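Glutathione S-transferase omega-like 2 (Saccharomyces cerevisiae, PDB 5LKB) uses glutathione as a one-cysteine thiol transferase, reducing dehydroascorbate and dimethylarsinic acid, and may take part in yeast cell wall organization. Local coordinates at residues A[241-246]-A[307-312]; A[247-252]-A[317-322]. All blocks are in the same frame, centred on the assembly; numbering follows the deposited sequence.

Contact 1: A[241-246]-A[307-312]; sequences NVFEHL and CNFTSI
Asn-241 O, on the helix whose Phe-243 stacks on Phe-309, accepts two hydrogen bonds from His-245. His-245 ND1 donates to Asn-241 O at 2.8 Å, and the oxygen lies in the plane of the imidazole ring, while the backbone N reaches the same oxygen from the opposite face of the carbonyl plane. This holds the His-245 ring against its own helix, on the side away from the contact.

The Phe-243 and Phe-309 rings form an offset stack, with centroids 4.5 Å apart and planes at 13°. Phe-309 CB sits straight over the centre of the Phe-243 ring as a CH-pi contact, 3.6 Å from its centroid. With chi1 at -77°, Phe-243 sends CG anti to its own carbonyl carbon, and the ring end reaches into the bend of 307-312. There Phe-243 CZ lies 3.3 Å from Cys-307 O at the ring edge. Phe-243 CE1 lies 3.6 Å from Thr-310 O, a buried oxygen with no polar partner in the model.

The arrangement seats a loop of the all-helical GST C-terminal domain, between helices 285-304 and 312-315, on helix 232-264. Replacing Phe-243 by an alanine would probably leave a gap inside the bend and take from Phe-309 its stacking partner. Leu-246 CD1 adds a lighter contact with Ile-312 CD1. At the loop's end Ser-311 is the N-cap of the next helix, its OG bonded to Ala-314 N. On the dimer side, Asn-308 OD1 accepts from Gly-362 N of the second subunit, and Phe-309 forms a cation-pi pair with Lys-364 of that subunit.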
loop_
_atom_site.group_PDB
_atom_site.type_symbol
_atom_site.label_atom_id
_atom_site.label_comp_id
_atom_site.label_asym_id
_atom_site.label_seq_id
_atom_site.Cartn_x
_atom_site.Cartn_y
_atom_site.Cartn_z
ATOM N N ASN A 241 10.224 13.896 -0.028
ATOM C CA ASN A 241 9.805 15.245 -0.441
ATOM C C ASN A 241 8.290 15.373 -0.453
ATOM O O ASN A 241 7.760 16.401 -0.012
ATOM C CB ASN A 241 10.454 15.586 -1.773
ATOM C CG ASN A 241 10.222 17.038 -2.151
ATOM O OD1 ASN A 241 10.644 17.962 -1.415
ATOM N ND2 ASN A 241 9.483 17.237 -3.190
ATOM N N VAL A 242 7.567 14.343 -0.936
ATOM C CA VAL A 242 6.111 14.384 -0.912
ATOM C C VAL A 242 5.626 14.596 0.501
ATOM O O VAL A 242 4.782 15.443 0.783
ATOM C CB VAL A 242 5.549 13.088 -1.523
ATOM C CG1 VAL A 242 4.071 12.935 -1.174
ATOM C CG2 VAL A 242 5.733 13.003 -3.042
ATOM N N PHE A 243 6.062 13.722 1.437
ATOM C CA PHE A 243 5.528 13.809 2.786
ATOM C C PHE A 243 5.964 15.088 3.495
ATOM O O PHE A 243 5.189 15.641 4.270
ATOM C CB PHE A 243 5.852 12.518 3.597
ATOM C CG PHE A 243 4.940 11.369 3.199
ATOM C CD1 PHE A 243 3.682 11.291 3.734
ATOM C CD2 PHE A 243 5.314 10.481 2.206
ATOM C CE1 PHE A 243 2.769 10.302 3.316
ATOM C CE2 PHE A 243 4.418 9.475 1.783
ATOM C CZ PHE A 243 3.172 9.421 2.324
ATOM N N GLU A 244 7.158 15.599 3.193
ATOM C CA GLU A 244 7.597 16.858 3.796
ATOM C C GLU A 244 6.656 17.991 3.398
ATOM O O GLU A 244 6.297 18.839 4.231
ATOM C CB GLU A 244 9.019 17.165 3.361
ATOM C CG GLU A 244 9.560 18.522 3.759
ATOM C CD GLU A 244 10.927 18.771 3.143
ATOM O OE1 GLU A 244 11.597 17.795 2.750
ATOM O OE2 GLU A 244 11.312 19.950 3.007
ATOM N N HIS A 245 6.174 17.945 2.166
ATOM C CA HIS A 245 5.278 18.977 1.683
ATOM C C HIS A 245 3.839 18.747 2.059
ATOM O O HIS A 245 3.086 19.724 2.232
ATOM C CB HIS A 245 5.511 19.240 0.211
ATOM C CG HIS A 245 6.806 19.931 -0.005
ATOM N ND1 HIS A 245 7.994 19.234 -0.095
ATOM C CD2 HIS A 245 7.114 21.258 -0.085
ATOM C CE1 HIS A 245 8.981 20.107 -0.263
ATOM N NE2 HIS A 245 8.471 21.337 -0.279
ATOM N N LEU A 246 3.407 17.501 2.213
ATOM C CA LEU A 246 2.099 17.306 2.825
ATOM C C LEU A 246 2.079 17.841 4.253
ATOM O O LEU A 246 1.070 18.378 4.716
ATOM C CB LEU A 246 1.702 15.821 2.813
ATOM C CG LEU A 246 1.381 15.133 1.483
ATOM C CD1 LEU A 246 1.236 13.625 1.656
ATOM C CD2 LEU A 246 0.149 15.718 0.859
ATOM N N CYS A 307 3.729 5.782 -2.043
ATOM C CA CYS A 307 3.755 6.994 -1.260
ATOM C C CYS A 307 3.077 6.680 0.055
ATOM O O CYS A 307 1.946 7.055 0.330
ATOM C CB CYS A 307 2.961 8.034 -2.012
ATOM S SG CYS A 307 3.876 8.759 -3.448
ATOM N N ASN A 308 3.803 5.958 0.936
ATOM C CA ASN A 308 3.103 5.180 1.956
ATOM C C ASN A 308 3.653 5.322 3.361
ATOM O O ASN A 308 3.384 4.459 4.189
ATOM C CB ASN A 308 2.996 3.714 1.540
ATOM C CG ASN A 308 4.281 2.960 1.700
ATOM O OD1 ASN A 308 5.361 3.532 1.687
ATOM N ND2 ASN A 308 4.154 1.628 1.846
ATOM N N PHE A 309 4.337 6.410 3.694
ATOM C CA PHE A 309 4.667 6.673 5.109
ATOM C C PHE A 309 3.432 6.543 5.977
ATOM O O PHE A 309 3.458 5.990 7.086
ATOM C CB PHE A 309 5.271 8.076 5.310
ATOM C CG PHE A 309 6.665 8.320 4.676
ATOM C CD1 PHE A 309 7.304 7.402 3.832
ATOM C CD2 PHE A 309 7.363 9.512 4.975
ATOM C CE1 PHE A 309 8.550 7.701 3.229
ATOM C CE2 PHE A 309 8.591 9.754 4.426
ATOM C CZ PHE A 309 9.173 8.889 3.552
ATOM N N THR A 310 2.342 7.127 5.487
ATOM C CA THR A 310 1.018 7.080 6.060
ATOM C C THR A 310 0.048 7.392 4.935
ATOM O O THR A 310 0.461 7.623 3.785
ATOM C CB THR A 310 0.884 8.046 7.229
ATOM O OG1 THR A 310 -0.359 7.831 7.906
ATOM C CG2 THR A 310 1.049 9.439 6.769
ATOM N N SER A 311 -1.239 7.368 5.268
ATOM C CA SER A 311 -2.298 7.744 4.333
ATOM C C SER A 311 -2.870 9.079 4.758
ATOM O O SER A 311 -2.600 9.596 5.848
ATOM C CB SER A 311 -3.400 6.681 4.343
ATOM O OG SER A 311 -4.011 6.579 5.554
ATOM N N ILE A 312 -3.618 9.701 3.847
ATOM C CA ILE A 312 -4.359 10.910 4.227
ATOM C C ILE A 312 -5.308 10.624 5.380
ATOM O O ILE A 312 -5.306 11.328 6.403
ATOM C CB ILE A 312 -5.143 11.476 3.039
ATOM C CG1 ILE A 312 -4.186 11.876 1.884
ATOM C CG2 ILE A 312 -6.003 12.680 3.458
ATOM C CD1 ILE A 312 -3.127 12.885 2.217
#

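Contact 2: A[247-252]-A[317-322]; sequences DKVEKI and PFIHLW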
loop_
_atom_site.group_PDB
_atom_site.type_symbol
_atom_site.label_atom_id
_atom_site.label_comp_id
_atom_site.label_asym_id
_atom_site.label_seq_id
_atom_site.Cartn_x
_atom_site.Cartn_y
_atom_site.Cartn_z
ATOM N N ASP A 247 3.186 17.675 4.981
ATOM C CA ASP A 247 3.296 18.267 6.304
ATOM C C ASP A 247 3.100 19.779 6.244
ATOM O O ASP A 247 2.419 20.332 7.108
ATOM C CB ASP A 247 4.649 17.940 6.921
ATOM C CG ASP A 247 4.785 16.467 7.267
ATOM O OD1 ASP A 247 3.752 15.764 7.359
ATOM O OD2 ASP A 247 5.945 16.089 7.525
ATOM N N LYS A 248 3.637 20.417 5.204
ATOM C CA LYS A 248 3.475 21.875 5.026
ATOM C C LYS A 248 2.012 22.251 4.811
ATOM O O LYS A 248 1.504 23.195 5.449
ATOM C CB LYS A 248 4.360 22.385 3.888
ATOM C CG LYS A 248 5.828 22.318 4.251
ATOM C CD LYS A 248 6.735 22.923 3.199
ATOM C CE LYS A 248 8.185 22.522 3.431
ATOM N NZ LYS A 248 9.035 23.326 2.451
ATOM N N VAL A 249 1.313 21.499 3.946
ATOM C CA VAL A 249 -0.108 21.742 3.701
ATOM C C VAL A 249 -0.917 21.539 4.967
ATOM O O VAL A 249 -1.816 22.317 5.285
ATOM C CB VAL A 249 -0.618 20.849 2.557
ATOM C CG1 VAL A 249 -2.162 21.019 2.377
ATOM C CG2 VAL A 249 0.107 21.122 1.307
ATOM N N GLU A 250 -0.662 20.414 5.675
ATOM C CA GLU A 250 -1.358 20.101 6.908
ATOM C C GLU A 250 -1.230 21.224 7.955
ATOM O O GLU A 250 -2.206 21.517 8.658
ATOM C CB GLU A 250 -0.819 18.766 7.460
ATOM C CG GLU A 250 -1.434 18.290 8.742
ATOM C CD GLU A 250 -2.860 17.735 8.600
ATOM O OE1 GLU A 250 -3.372 17.575 7.447
ATOM O OE2 GLU A 250 -3.512 17.520 9.651
ATOM N N LYS A 251 -0.019 21.792 8.090
ATOM C CA LYS A 251 0.236 22.928 8.990
ATOM C C LYS A 251 -0.601 24.149 8.601
ATOM O O LYS A 251 -1.280 24.747 9.451
ATOM C CB LYS A 251 1.740 23.249 8.994
ATOM C CG LYS A 251 2.124 24.496 9.795
ATOM C CD LYS A 251 1.767 24.388 11.248
ATOM C CE LYS A 251 2.337 25.606 12.059
ATOM N NZ LYS A 251 1.511 25.865 13.293
ATOM N N ILE A 252 -0.644 24.456 7.314
ATOM C CA ILE A 252 -1.438 25.579 6.834
ATOM C C ILE A 252 -2.889 25.390 7.218
ATOM O O ILE A 252 -3.549 26.300 7.740
ATOM C CB ILE A 252 -1.289 25.720 5.317
ATOM C CG1 ILE A 252 0.069 26.331 4.959
ATOM C CG2 ILE A 252 -2.426 26.606 4.705
ATOM C CD1 ILE A 252 0.383 26.279 3.485
ATOM N N PRO A 317 -5.047 14.698 9.441
ATOM C CA PRO A 317 -6.448 15.004 9.781
ATOM C C PRO A 317 -7.005 16.280 9.143
ATOM O O PRO A 317 -8.177 16.293 8.751
ATOM C CB PRO A 317 -6.446 15.104 11.318
ATOM C CG PRO A 317 -5.083 14.858 11.744
ATOM C CD PRO A 317 -4.169 14.592 10.611
ATOM N N PHE A 318 -6.200 17.337 9.016
ATOM C CA PHE A 318 -6.740 18.553 8.431
ATOM C C PHE A 318 -6.887 18.444 6.919
ATOM O O PHE A 318 -7.907 18.878 6.361
ATOM C CB PHE A 318 -5.964 19.790 8.930
ATOM C CG PHE A 318 -6.225 20.035 10.380
ATOM C CD1 PHE A 318 -7.444 20.578 10.780
ATOM C CD2 PHE A 318 -5.316 19.640 11.351
ATOM C CE1 PHE A 318 -7.733 20.751 12.095
ATOM C CE2 PHE A 318 -5.616 19.819 12.690
ATOM C CZ PHE A 318 -6.830 20.385 13.055
ATOM N N ILE A 319 -5.888 17.890 6.216
ATOM C CA ILE A 319 -6.105 17.588 4.797
ATOM C C ILE A 319 -7.315 16.668 4.621
ATOM O O ILE A 319 -8.108 16.840 3.679
ATOM C CB ILE A 319 -4.840 16.992 4.160
ATOM C CG1 ILE A 319 -3.638 17.955 4.195
ATOM C CG2 ILE A 319 -5.127 16.551 2.746
ATOM C CD1 ILE A 319 -2.309 17.355 3.734
ATOM N N HIS A 320 -7.458 15.661 5.490
ATOM C CA HIS A 320 -8.559 14.733 5.355
ATOM C C HIS A 320 -9.925 15.436 5.520
ATOM O O HIS A 320 -10.890 15.111 4.819
ATOM C CB HIS A 320 -8.380 13.587 6.370
ATOM C CG HIS A 320 -9.334 12.437 6.183
ATOM N ND1 HIS A 320 -9.840 11.743 7.247
ATOM C CD2 HIS A 320 -9.841 11.840 5.075
ATOM C CE1 HIS A 320 -10.601 10.763 6.820
ATOM N NE2 HIS A 320 -10.641 10.799 5.505
ATOM N N LEU A 321 -10.030 16.366 6.473
ATOM C CA LEU A 321 -11.268 17.118 6.631
ATOM C C LEU A 321 -11.537 18.005 5.418
ATOM O O LEU A 321 -12.648 17.988 4.859
ATOM C CB LEU A 321 -11.144 17.940 7.893
ATOM C CG LEU A 321 -12.327 18.870 8.164
ATOM C CD1 LEU A 321 -13.551 18.119 8.425
ATOM C CD2 LEU A 321 -11.941 19.752 9.368
ATOM N N TRP A 322 -10.483 18.677 4.929
ATOM C CA TRP A 322 -10.597 19.554 3.782
ATOM C C TRP A 322 -11.036 18.797 2.522
ATOM O O TRP A 322 -11.887 19.275 1.764
ATOM C CB TRP A 322 -9.252 20.268 3.630
ATOM C CG TRP A 322 -9.022 20.960 2.319
ATOM C CD1 TRP A 322 -9.330 22.265 1.999
ATOM C CD2 TRP A 322 -8.430 20.404 1.147
ATOM N NE1 TRP A 322 -8.969 22.509 0.719
ATOM C CE2 TRP A 322 -8.409 21.393 0.165
ATOM C CE3 TRP A 322 -7.922 19.132 0.830
ATOM C CZ2 TRP A 322 -7.889 21.173 -1.110
ATOM C CZ3 TRP A 322 -7.404 18.906 -0.395
ATOM C CH2 TRP A 322 -7.401 19.908 -1.376
#
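Glu-250 grips the first turn of helix 317-329 with both carboxylate oxygens. Glu-250 OE1 accepts from Ile-319 N at 2.8 Å, with an N-H...O angle of 172°. Glu-250 OE2 accepts from Phe-318 N, also at 2.8 Å, through its syn lone pair. The chain of Glu-250 leaves with CG anti to the backbone N and then bends at chi2 (74°), which brings the carboxylate across to the helix start. Two nearly straight bonds fix its rotation.

The tight part lies around this group. Glu-250 OE2 also meets the edge of the Phe-318 ring, 3.3 Å from Phe-318 CD2. Glu-250 OE1 rests 3.3 Å from Ile-319 CG1. At the exposed rim, Pro-317 CD comes within 3.2 Å of Glu-250 OE2. Deeper in, Val-249 CG1 packs on Ile-319 CG1 at 3.9 Å, the two side chains crossing at about a right angle. Helix 285-304 adds Leu-290 against Val-249 and Val-294 against Ile-319.

The solvent side is looser. Lys-248 and Lys-251 are exposed and point away.

The short axes approach to 8.5 Å and cross at 72°, so the packing is concentrated near one crossing point. A negative carboxylate set on the first N-H groups of another helix probably gains from the positive end of that helix dipole. This is a helix N-terminus bound by an acidic side chain, here within the helical bundle of a GST C-terminal domain.

In the fold
From the N terminus the chain first builds the thioredoxin-like sheet domain, then enters the helical domain. Helix 232-264 supplies the first segments of both contacts, 241-246 and directly after it 247-252. The chain then runs through helix 285-304 before returning. Contact 1 closes a loop of 60 intervening residues at 307-312. Contact 2 closes one of 64 at 317-322. The segments alternate, so the two loops cross. Their centres are 11 Å apart, and they touch where Leu-246 O meets Ile-319 CD1 at 3.7 Å. Ile-312 also packs on His-320 and Ile-319. Together they tie successive parts of the later chain, a loop and then helix 317-329, along one long helix.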